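Local coordinates for protein SusD homolog (Bacteroides thetaiotaomicron VPI-5482, PDB 3IV0) that is of uncharacterised function but, as a SusD-family protein of the bacterial outer membrane, probably binds glycans at the cell surface for uptake, at residues Ala66-Asn70 with Asn71-Glu75; Pro158-Met162 with Val163-Gln167; Met210-Asn213 with Leu214-Gln218; Phe300-Ser303 with Gly304-Met308. All blocks are in the same frame, centred on the assembly; numbering follows the deposited sequence. Where two conformers were deposited one is given.

Contact 1 (Ala66-Asn70 with Asn71-Glu75); sequences AYLAN and NDMGE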
loop_
_atom_site.group_PDB
_atom_site.type_symbol
_atom_site.label_atom_id
_atom_site.label_comp_id
_atom_site.label_asym_id
_atom_site.label_seq_id
_atom_site.Cartn_x
_atom_site.Cartn_y
_atom_site.Cartn_z
ATOM N N ALA A 66 -1.842 19.032 -8.629
ATOM C CA ALA A 66 -0.965 20.001 -7.959
ATOM C C ALA A 66 -1.194 20.058 -6.469
ATOM O O ALA A 66 -0.247 20.171 -5.713
ATOM C CB ALA A 66 -1.106 21.433 -8.568
ATOM N N TYR A 67 -2.446 20.050 -6.014
ATOM C CA TYR A 67 -2.667 20.055 -4.579
ATOM C C TYR A 67 -1.942 18.891 -3.901
ATOM O O TYR A 67 -1.262 19.073 -2.868
ATOM C CB TYR A 67 -4.145 20.006 -4.254
ATOM C CG TYR A 67 -4.962 21.191 -4.738
ATOM C CD1 TYR A 67 -4.437 22.477 -4.842
ATOM C CD2 TYR A 67 -6.299 21.020 -5.031
ATOM C CE1 TYR A 67 -5.242 23.540 -5.264
ATOM C CE2 TYR A 67 -7.089 22.059 -5.429
ATOM C CZ TYR A 67 -6.559 23.305 -5.549
ATOM O OH TYR A 67 -7.399 24.322 -5.950
ATOM N N LEU A 68 -2.059 17.692 -4.449
ATOM C CA LEU A 68 -1.345 16.551 -3.877
ATOM C C LEU A 68 0.147 16.735 -3.939
ATOM O O LEU A 68 0.847 16.545 -2.933
ATOM C CB LEU A 68 -1.771 15.258 -4.575
ATOM C CG LEU A 68 -3.180 14.833 -4.195
ATOM C CD1 LEU A 68 -3.700 13.829 -5.195
ATOM C CD2 LEU A 68 -3.241 14.281 -2.757
ATOM N N ALA A 69 0.646 17.142 -5.100
ATOM C CA ALA A 69 2.081 17.344 -5.288
ATOM C C ALA A 69 2.671 18.290 -4.262
ATOM O O ALA A 69 3.808 18.115 -3.827
ATOM C CB ALA A 69 2.362 17.898 -6.700
ATOM N N ASN A 70 1.894 19.302 -3.920
ATOM C CA ASN A 70 2.317 20.394 -3.051
ATOM C C ASN A 70 1.893 20.258 -1.616
ATOM O O ASN A 70 2.109 21.154 -0.798
ATOM C CB ASN A 70 1.772 21.713 -3.592
ATOM C CG ASN A 70 2.358 22.093 -4.936
ATOM O OD1 ASN A 70 3.495 21.741 -5.254
ATOM N ND2 ASN A 70 1.568 22.811 -5.735
ATOM N N ASN A 71 1.247 19.135 -1.275
ATOM C CA ASN A 71 0.728 18.953 0.073
ATOM C C ASN A 71 -0.235 20.062 0.501
ATOM O O ASN A 71 -0.358 20.357 1.695
ATOM C CB ASN A 71 1.871 18.756 1.087
ATOM C CG ASN A 71 1.399 18.160 2.396
ATOM O OD1 ASN A 71 0.546 17.255 2.387
ATOM N ND2 ASN A 71 1.876 18.677 3.521
ATOM N N ASP A 72 -0.987 20.598 -0.472
ATOM C CA ASP A 72 -1.975 21.639 -0.223
ATOM C C ASP A 72 -3.310 20.982 0.069
ATOM O O ASP A 72 -4.289 21.131 -0.695
ATOM C CB ASP A 72 -2.068 22.553 -1.459
ATOM C CG ASP A 72 -2.672 23.946 -1.169
ATOM O OD1 ASP A 72 -3.294 24.226 -0.109
ATOM O OD2 ASP A 72 -2.541 24.781 -2.102
HETATM N N MSE A 73 -3.362 20.269 1.200
HETATM C CA MSE A 73 -4.488 19.401 1.445
HETATM C C MSE A 73 -5.696 20.215 1.851
HETATM O O MSE A 73 -6.852 19.780 1.663
HETATM C CB MSE A 73 -4.129 18.318 2.497
HETATM C CG MSE A 73 -2.875 17.585 2.238
HETATM SE SE MSE A 73 -2.938 16.677 0.474
HETATM C CE MSE A 73 -4.011 15.160 1.037
ATOM N N GLY A 74 -5.493 21.401 2.404
ATOM C CA GLY A 74 -6.598 22.271 2.732
ATOM C C GLY A 74 -7.282 22.793 1.473
ATOM O O GLY A 74 -8.518 22.917 1.420
ATOM N N GLU A 75 -6.509 23.095 0.441
ATOM C CA GLU A 75 -7.111 23.583 -0.807
ATOM C C GLU A 75 -7.771 22.410 -1.519
ATOM O O GLU A 75 -8.782 22.575 -2.194
ATOM C CB GLU A 75 -6.092 24.256 -1.743
ATOM C CG GLU A 75 -5.410 25.492 -1.204
ATOM C CD GLU A 75 -6.352 26.665 -0.974
ATOM O OE1 GLU A 75 -7.582 26.559 -1.236
ATOM O OE2 GLU A 75 -5.840 27.721 -0.527
HETATM O O HOH W 1 -0.990 23.596 -4.869
#

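Contact 2 (Pro158-Met162 with Val163-Gln167); sequences PRTNM and VIVLQ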
loop_
_atom_site.group_PDB
_atom_site.type_symbol
_atom_site.label_atom_id
_atom_site.label_comp_id
_atom_site.label_asym_id
_atom_site.label_seq_id
_atom_site.Cartn_x
_atom_site.Cartn_y
_atom_site.Cartn_z
ATOM N N PRO A 158 -13.012 8.660 21.557
ATOM C CA PRO A 158 -12.059 9.623 21.035
ATOM C C PRO A 158 -11.014 8.971 20.122
ATOM O O PRO A 158 -10.897 7.760 20.067
ATOM C CB PRO A 158 -11.398 10.174 22.294
ATOM C CG PRO A 158 -11.457 8.996 23.226
ATOM C CD PRO A 158 -12.736 8.296 22.953
ATOM N N ARG A 159 -10.268 9.787 19.420
ATOM C CA ARG A 159 -9.134 9.272 18.643
ATOM C C ARG A 159 -8.124 8.726 19.621
ATOM O O ARG A 159 -7.801 9.382 20.619
ATOM C CB ARG A 159 -8.545 10.389 17.790
ATOM C CG ARG A 159 -9.485 10.889 16.721
ATOM C CD ARG A 159 -8.996 12.122 16.040
ATOM N NE ARG A 159 -7.814 11.834 15.223
ATOM C CZ ARG A 159 -7.019 12.736 14.693
ATOM N NH1 ARG A 159 -7.226 14.034 14.851
ATOM N NH2 ARG A 159 -5.976 12.326 14.006
ATOM N N THR A 160 -7.658 7.519 19.364
ATOM C CA THR A 160 -6.601 6.880 20.153
ATOM C C THR A 160 -5.223 7.142 19.551
ATOM O O THR A 160 -5.054 7.171 18.329
ATOM C CB THR A 160 -6.826 5.385 20.201
ATOM O OG1 THR A 160 -8.050 5.134 20.920
ATOM C CG2 THR A 160 -5.740 4.681 20.917
ATOM N N ASN A 161 -4.253 7.407 20.404
ATOM C CA ASN A 161 -2.859 7.566 20.029
ATOM C C ASN A 161 -2.465 6.520 19.003
ATOM O O ASN A 161 -2.590 5.332 19.234
ATOM C CB ASN A 161 -2.007 7.402 21.295
ATOM C CG ASN A 161 -0.525 7.622 21.104
ATOM O OD1 ASN A 161 0.052 7.506 20.021
ATOM N ND2 ASN A 161 0.128 7.973 22.210
HETATM N N MSE A 162 -1.939 6.980 17.883
HETATM C CA MSE A 162 -1.575 6.115 16.766
HETATM C C MSE A 162 -0.529 5.088 17.161
HETATM O O MSE A 162 -0.551 3.996 16.628
HETATM C CB MSE A 162 -1.073 6.951 15.558
HETATM C CG MSE A 162 0.124 7.855 15.836
HETATM SE SE MSE A 162 0.776 8.809 14.360
HETATM C CE MSE A 162 1.455 7.352 13.326
ATOM N N VAL A 163 0.365 5.424 18.092
ATOM C CA VAL A 163 1.337 4.431 18.558
ATOM C C VAL A 163 0.650 3.261 19.236
ATOM O O VAL A 163 0.983 2.132 19.000
ATOM C CB VAL A 163 2.368 5.094 19.492
ATOM C CG1 VAL A 163 3.222 4.086 20.192
ATOM C CG2 VAL A 163 3.229 6.078 18.695
ATOM N N ILE A 164 -0.375 3.548 20.036
ATOM C CA ILE A 164 -1.149 2.491 20.672
ATOM C C ILE A 164 -1.881 1.636 19.668
ATOM O O ILE A 164 -1.898 0.405 19.769
ATOM C CB ILE A 164 -2.154 3.045 21.710
ATOM C CG1 ILE A 164 -1.394 3.708 22.849
ATOM C CG2 ILE A 164 -3.048 1.918 22.205
ATOM C CD1 ILE A 164 -2.324 4.422 23.895
ATOM N N VAL A 165 -2.504 2.286 18.672
ATOM C CA VAL A 165 -3.215 1.540 17.638
ATOM C C VAL A 165 -2.243 0.581 16.952
ATOM O O VAL A 165 -2.526 -0.588 16.789
ATOM C CB VAL A 165 -3.879 2.495 16.612
ATOM C CG1 VAL A 165 -4.572 1.710 15.503
ATOM C CG2 VAL A 165 -4.917 3.375 17.324
ATOM N N LEU A 166 -1.102 1.099 16.528
ATOM C CA LEU A 166 -0.132 0.266 15.803
ATOM C C LEU A 166 0.378 -0.885 16.664
ATOM O O LEU A 166 0.462 -2.028 16.216
ATOM C CB LEU A 166 1.017 1.127 15.305
ATOM C CG LEU A 166 0.662 2.176 14.256
ATOM C CD1 LEU A 166 1.831 3.135 14.049
ATOM C CD2 LEU A 166 0.302 1.505 12.925
ATOM N N GLN A 167 0.709 -0.614 17.930
ATOM C CA GLN A 167 1.201 -1.658 18.830
ATOM C C GLN A 167 0.138 -2.698 19.074
ATOM O O GLN A 167 0.422 -3.875 19.098
ATOM C CB GLN A 167 1.617 -1.054 20.170
ATOM C CG GLN A 167 2.883 -0.172 20.083
ATOM C CD GLN A 167 3.189 0.565 21.350
ATOM O OE1 GLN A 167 2.286 0.841 22.164
ATOM N NE2 GLN A 167 4.477 0.893 21.541
#

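Contact 3 (Met210-Asn213 with Leu214-Gln218); sequences MHIN and LWLVQ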
loop_
_atom_site.group_PDB
_atom_site.type_symbol
_atom_site.label_atom_id
_atom_site.label_comp_id
_atom_site.label_asym_id
_atom_site.label_seq_id
_atom_site.Cartn_x
_atom_site.Cartn_y
_atom_site.Cartn_z
HETATM N N MSE A 210 5.755 -6.032 9.212
HETATM C CA MSE A 210 6.971 -5.289 8.932
HETATM C C MSE A 210 6.688 -3.815 8.739
HETATM O O MSE A 210 7.381 -2.967 9.290
HETATM C CB MSE A 210 7.715 -5.844 7.724
HETATM C CG MSE A 210 8.112 -7.272 7.888
HETATM SE SE MSE A 210 8.819 -8.159 6.286
HETATM C CE MSE A 210 10.424 -7.393 6.258
ATOM N N HIS A 211 5.610 -3.504 8.016
ATOM C CA HIS A 211 5.218 -2.120 7.819
ATOM C C HIS A 211 4.837 -1.448 9.128
ATOM O O HIS A 211 5.236 -0.316 9.391
ATOM C CB HIS A 211 4.041 -2.068 6.859
ATOM C CG HIS A 211 4.448 -1.904 5.457
ATOM N ND1 HIS A 211 4.823 -2.945 4.626
ATOM C CD2 HIS A 211 4.546 -0.772 4.736
ATOM C CE1 HIS A 211 5.144 -2.438 3.440
ATOM N NE2 HIS A 211 4.977 -1.130 3.489
ATOM N N ILE A 212 4.101 -2.137 9.984
ATOM C CA ILE A 212 3.664 -1.538 11.244
ATOM C C ILE A 212 4.879 -1.238 12.118
ATOM O O ILE A 212 5.003 -0.125 12.666
ATOM C CB ILE A 212 2.649 -2.435 11.968
ATOM C CG1 ILE A 212 1.323 -2.498 11.234
ATOM C CG2 ILE A 212 2.418 -1.931 13.411
ATOM C CD1 ILE A 212 0.397 -3.591 11.757
ATOM N N ASN A 213 5.803 -2.182 12.234
ATOM C CA ASN A 213 7.041 -1.933 12.981
ATOM C C ASN A 213 7.787 -0.718 12.441
ATOM O O ASN A 213 8.312 0.084 13.205
ATOM C CB ASN A 213 7.935 -3.150 12.921
ATOM C CG ASN A 213 7.624 -4.151 14.017
ATOM O OD1 ASN A 213 7.880 -3.896 15.203
ATOM N ND2 ASN A 213 7.054 -5.291 13.637
ATOM N N LEU A 214 7.874 -0.570 11.125
ATOM C CA LEU A 214 8.639 0.531 10.543
ATOM C C LEU A 214 7.955 1.881 10.734
ATOM O O LEU A 214 8.628 2.918 10.852
ATOM C CB LEU A 214 8.970 0.237 9.083
ATOM C CG LEU A 214 9.965 -0.937 8.937
ATOM C CD1 LEU A 214 10.006 -1.398 7.494
ATOM C CD2 LEU A 214 11.370 -0.504 9.388
ATOM N N TRP A 215 6.635 1.903 10.867
ATOM C CA TRP A 215 5.922 3.113 11.237
ATOM C C TRP A 215 6.201 3.420 12.707
ATOM O O TRP A 215 6.371 4.586 13.083
ATOM C CB TRP A 215 4.400 3.049 10.912
ATOM C CG TRP A 215 4.164 3.442 9.532
ATOM C CD1 TRP A 215 4.480 2.735 8.416
ATOM C CD2 TRP A 215 3.605 4.677 9.087
ATOM N NE1 TRP A 215 4.183 3.468 7.291
ATOM C CE2 TRP A 215 3.623 4.663 7.681
ATOM C CE3 TRP A 215 3.077 5.794 9.739
ATOM C CZ2 TRP A 215 3.160 5.750 6.926
ATOM C CZ3 TRP A 215 2.606 6.850 8.998
ATOM C CH2 TRP A 215 2.652 6.826 7.616
ATOM N N LEU A 216 6.268 2.406 13.545
ATOM C CA LEU A 216 6.603 2.607 14.979
ATOM C C LEU A 216 8.035 3.124 15.150
ATOM O O LEU A 216 8.320 3.884 16.077
ATOM C CB LEU A 216 6.373 1.309 15.769
ATOM C CG LEU A 216 4.877 1.058 16.040
ATOM C CD1 LEU A 216 4.620 -0.388 16.438
ATOM C CD2 LEU A 216 4.361 1.969 17.147
ATOM N N VAL A 217 8.934 2.779 14.255
ATOM C CA VAL A 217 10.294 3.331 14.285
ATOM C C VAL A 217 10.247 4.851 14.238
ATOM O O VAL A 217 10.993 5.517 14.952
ATOM C CB VAL A 217 11.140 2.794 13.086
ATOM C CG1 VAL A 217 12.384 3.700 12.838
ATOM C CG2 VAL A 217 11.550 1.361 13.356
ATOM N N GLN A 218 9.372 5.423 13.414
ATOM C CA GLN A 218 9.277 6.855 13.236
ATOM C C GLN A 218 8.541 7.525 14.389
ATOM O O GLN A 218 8.930 8.603 14.848
ATOM C CB GLN A 218 8.513 7.170 11.948
ATOM C CG GLN A 218 8.310 8.658 11.679
ATOM C CD GLN A 218 9.603 9.451 11.581
ATOM O OE1 GLN A 218 10.631 8.988 11.034
ATOM N NE2 GLN A 218 9.545 10.670 12.081
#

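Contact 4 (Phe300-Ser303 with Gly304-Met308); sequences FCYS and GDYLM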
loop_
_atom_site.group_PDB
_atom_site.type_symbol
_atom_site.label_atom_id
_atom_site.label_comp_id
_atom_site.label_asym_id
_atom_site.label_seq_id
_atom_site.Cartn_x
_atom_site.Cartn_y
_atom_site.Cartn_z
ATOM N N PHE A 300 -1.215 12.847 -15.689
ATOM C CA PHE A 300 -0.020 13.513 -15.192
ATOM C C PHE A 300 1.241 12.783 -15.596
ATOM O O PHE A 300 1.207 11.656 -16.055
ATOM C CB PHE A 300 -0.049 13.721 -13.657
ATOM C CG PHE A 300 -0.041 12.444 -12.832
ATOM C CD1 PHE A 300 1.149 11.754 -12.564
ATOM C CD2 PHE A 300 -1.200 11.963 -12.283
ATOM C CE1 PHE A 300 1.164 10.609 -11.786
ATOM C CE2 PHE A 300 -1.197 10.801 -11.517
ATOM C CZ PHE A 300 -0.024 10.137 -11.258
ATOM N N CYS A 301 2.356 13.469 -15.405
ATOM C CA CYS A 301 3.657 12.876 -15.609
ATOM C C CYS A 301 4.631 13.275 -14.511
ATOM O O CYS A 301 4.468 14.282 -13.845
ATOM C CB CYS A 301 4.235 13.258 -16.984
ATOM S SG CYS A 301 4.595 15.006 -17.237
ATOM N N TYR A 302 5.673 12.463 -14.387
ATOM C CA TYR A 302 6.762 12.692 -13.452
ATOM C C TYR A 302 7.829 13.577 -14.072
ATOM O O TYR A 302 8.128 13.448 -15.263
ATOM C CB TYR A 302 7.422 11.354 -13.095
ATOM C CG TYR A 302 6.616 10.557 -12.075
ATOM C CD1 TYR A 302 5.545 9.800 -12.481
ATOM C CD2 TYR A 302 6.894 10.652 -10.730
ATOM C CE1 TYR A 302 4.796 9.083 -11.562
ATOM C CE2 TYR A 302 6.130 9.928 -9.788
ATOM C CZ TYR A 302 5.101 9.159 -10.238
ATOM O OH TYR A 302 4.330 8.444 -9.349
ATOM N N SER A 303 8.406 14.431 -13.264
ATOM C CA SER A 303 9.581 15.215 -13.659
ATOM C C SER A 303 10.654 14.352 -14.301
ATOM O O SER A 303 11.071 13.343 -13.762
ATOM C CB SER A 303 10.141 15.892 -12.407
ATOM O OG SER A 303 11.472 16.305 -12.549
ATOM N N GLY A 304 11.183 14.814 -15.428
ATOM C CA GLY A 304 12.311 14.149 -16.051
ATOM C C GLY A 304 13.565 14.233 -15.223
ATOM O O GLY A 304 14.334 13.287 -15.213
ATOM N N ASP A 305 13.752 15.323 -14.490
ATOM C CA ASP A 305 14.887 15.448 -13.592
ATOM C C ASP A 305 14.785 14.411 -12.484
ATOM O O ASP A 305 15.776 13.769 -12.147
ATOM C CB ASP A 305 14.973 16.846 -12.997
ATOM C CG ASP A 305 15.271 17.924 -14.043
ATOM O OD1 ASP A 305 16.195 17.752 -14.859
ATOM O OD2 ASP A 305 14.554 18.951 -14.041
ATOM N N TYR A 306 13.596 14.248 -11.905
ATOM C CA TYR A 306 13.408 13.216 -10.903
ATOM C C TYR A 306 13.771 11.832 -11.442
ATOM O O TYR A 306 14.479 11.070 -10.790
ATOM C CB TYR A 306 11.971 13.199 -10.417
ATOM C CG TYR A 306 11.727 12.135 -9.369
ATOM C CD1 TYR A 306 12.415 12.180 -8.155
ATOM C CD2 TYR A 306 10.852 11.107 -9.593
ATOM C CE1 TYR A 306 12.215 11.228 -7.171
ATOM C CE2 TYR A 306 10.621 10.132 -8.583
ATOM C CZ TYR A 306 11.337 10.220 -7.391
ATOM O OH TYR A 306 11.136 9.283 -6.396
ATOM N N LEU A 307 13.299 11.496 -12.641
ATOM C CA LEU A 307 13.529 10.170 -13.180
ATOM C C LEU A 307 14.997 9.991 -13.594
ATOM O O LEU A 307 15.514 8.886 -13.546
ATOM C CB LEU A 307 12.514 9.865 -14.292
ATOM C CG LEU A 307 11.040 9.825 -13.843
ATOM C CD1 LEU A 307 10.147 9.541 -15.043
ATOM C CD2 LEU A 307 10.784 8.800 -12.705
HETATM N N MSE A 308 15.673 11.069 -13.988
HETATM C CA MSE A 308 17.113 10.982 -14.239
HETATM C C MSE A 308 17.863 10.708 -12.927
HETATM O O MSE A 308 18.941 10.110 -12.949
HETATM C CB MSE A 308 17.632 12.261 -14.897
HETATM C CG MSE A 308 17.396 12.312 -16.401
HETATM SE SE MSE A 308 18.197 13.886 -17.230
HETATM C CE MSE A 308 16.961 15.160 -16.686
HETATM O O HOH W 2 11.816 18.715 -12.193
#

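Contact 1 (Ala66-Asn70 with Asn71-Glu75)
E75 lies over one face of the Y67 ring: its CB sits 4.0 Å from the ring centroid, 21° off the normal and shifted toward the rim, a CH-pi contact. A water molecule lies in the ring plane at the edge and accepts from N70 ND2 at 2.8 Å, while D72 OD2 comes up obliquely to Y67 CD1. With CG beside its own backbone N (chi1 -63°), the tyrosine extends alongside the start of the next helix, where its OH hydrogen-bonds T79 OG1. Losing the ring to an alanine here would probably leave E75 CB without its aromatic cover and T79 without its hydroxyl partner. Between the two helices the chain turns sharply at N71, which takes a positive phi of 57°. D72 N bonds to Y67 O at 2.9 Å while N71 N reaches L68 O at 3.1 Å, standing well above that carbonyl plane. On the buried side L68 CD2 meets the methyl CE of selenomethionine M73 at 4.0 Å. R51 bonds the N71 amide at OD1, and the carbonyl of A458 takes its ND2. This is a Schellman motif ending helix 63-69, followed directly by D72 as N-cap of helix 73-79, its capping bond to E75 N weak and, with OD1 uncertainly placed, doubtful.

Contact 2 (Pro158-Met162 with Val163-Gln167)
N161 carries its CG anti to the backbone N (chi1 -176°), which swings the amide forward beside V163 until OD1 accepts from V163 N at 2.9 Å. The donor stands 36° out of the amide carbonyl plane, and the bond is somewhat bent. This is the N-cap bond of helix 162-167, and the same OD1 also lies against V163 CB at 3.4 Å. Behind the cap the main-chain oxygen of N161 takes V165 N at 3.1 Å, in the carbonyl plane, so one residue receives two N-H groups of the first turn, one on its side chain and one on its backbone. The next rung, L166 N to M162 O, is 3.0 Å long. T160, just before the cap, lays its methyl CG2 against V165 CG2 at 3.9 Å and crosses I164 at about a right angle, touching its CB. I164 CD1 in turn rests on N161 CB at 4.0 Å. Selenomethionine M162 has CG wedged between its backbone N and carbonyl carbon (chi1 58°), and its CE reaches loosely toward L166 CD1. Strand 159-160 pairs antiparallel with strand 145-146, T160 bonding V145 through the backbone, and D144 accepts from M162 N. The helix that follows buries V165 and L166 against helix 117-142, while V163 and L166 also meet helix 202-219.

Contact 3 (Met210-Asn213 with Leu214-Gln218)
Four successive i to i+4 backbone bonds, from L214 N to M210 O through V217 N to N213 O, carry regular helix across this stretch, with donor-acceptor lengths of 3.0 to 3.1 Å. On one flank I212 and L216 run side by side, pointing the same way, and I212 CG2 meets L216 CD1 at 4.0 Å. The isoleucine gets its CG2 there by setting that branch anti to the backbone N, while CG1 lies beside the N (chi1 -69°). L216 also drapes its CG over I212 O at 3.6 Å. The indole of W215 lies one turn further along the helix from H211, and its CD1 comes within 3.3 Å of H211 O, the oxygen lying in the ring plane at the edge. L214 lies close to M210 O through its CG, at 3.3 Å, so these side chains cover carbonyls already engaged by the helix. All this belongs to helix 202-219, which is buried along this part and belongs to the largely helical scaffold of a SusD-family protein. W215 meets F136 edge-to-face and leans on Y431 and V434 of helix 429-436. The H211 ring packs against F365 and H428, each with planes about 35° apart. The N213 side chain packs against helix 224-238, where its OD1 accepts from N230 ND2, while its ND2 turns back to the carbonyl of M209 within the same helix as N213.

Contact 4 (Phe300-Ser303 with Gly304-Met308)
S303 OG accepts from Y306 N at 3.0 Å in a nearly straight bond, the N-H pointing at the oxygen with an angle of 170°. The hydroxyl gets there because OG is anti to the serine's own N (chi1 161°), which carries it forward over the first turn. Its carbonyl grips the helix as well, taking L307 N at 3.1 Å, so S303 engages two N-H groups of the turn. A water lies 2.5 Å from OG and gives a weak bond to D305 OD2, a weak link between the cap and D305. An alanine in place of S303 would probably leave Y306 N without its capping acceptor and this water without one of its anchors. Next to this polar centre come apolar contacts. Y302 CB rests on L307 CD1 at 3.8 Å, and the rings of Y302 and Y306 lie side by side, pointing the same way, with their CD2 atoms 4.1 Å apart. Farther out, Y302 packs on F284 of helix 284-287 and on I55, while Y306 leans on P54. Backbone bonds from C301 to T56 and from S303 to P54 hold the incoming strand in place. The N-to-C directions of strand 300-302 and of helix segment 304-308 differ by 41°, and the whole is a strand-to-helix junction: the strand, paired antiparallel with strand 55-57, passes through a serine N-cap straight into helix 304-310.

Contacts 2 and 3 are the pair that touch: L166 O lies 3.4 Å from I212 CG2, and L216 CD2 packs against L166 CB at 3.9 Å, so the short helix capped in contact 2 rests on the flank of helix 202-219 that carries contact 3. Contact 1 touches neither of these two, its nearest atoms lying about 13 Å from contact 2 and about 12 Å from contact 3. Contact 4 comes closest to contact 1, at about 7 Å between nearest atoms, and is about 22 Å from contact 2. Bound 1,2-ethanediol, probably from the crystallisation liquor, lies about 4 Å from the M162 side chain and about 5 Å from that of N213.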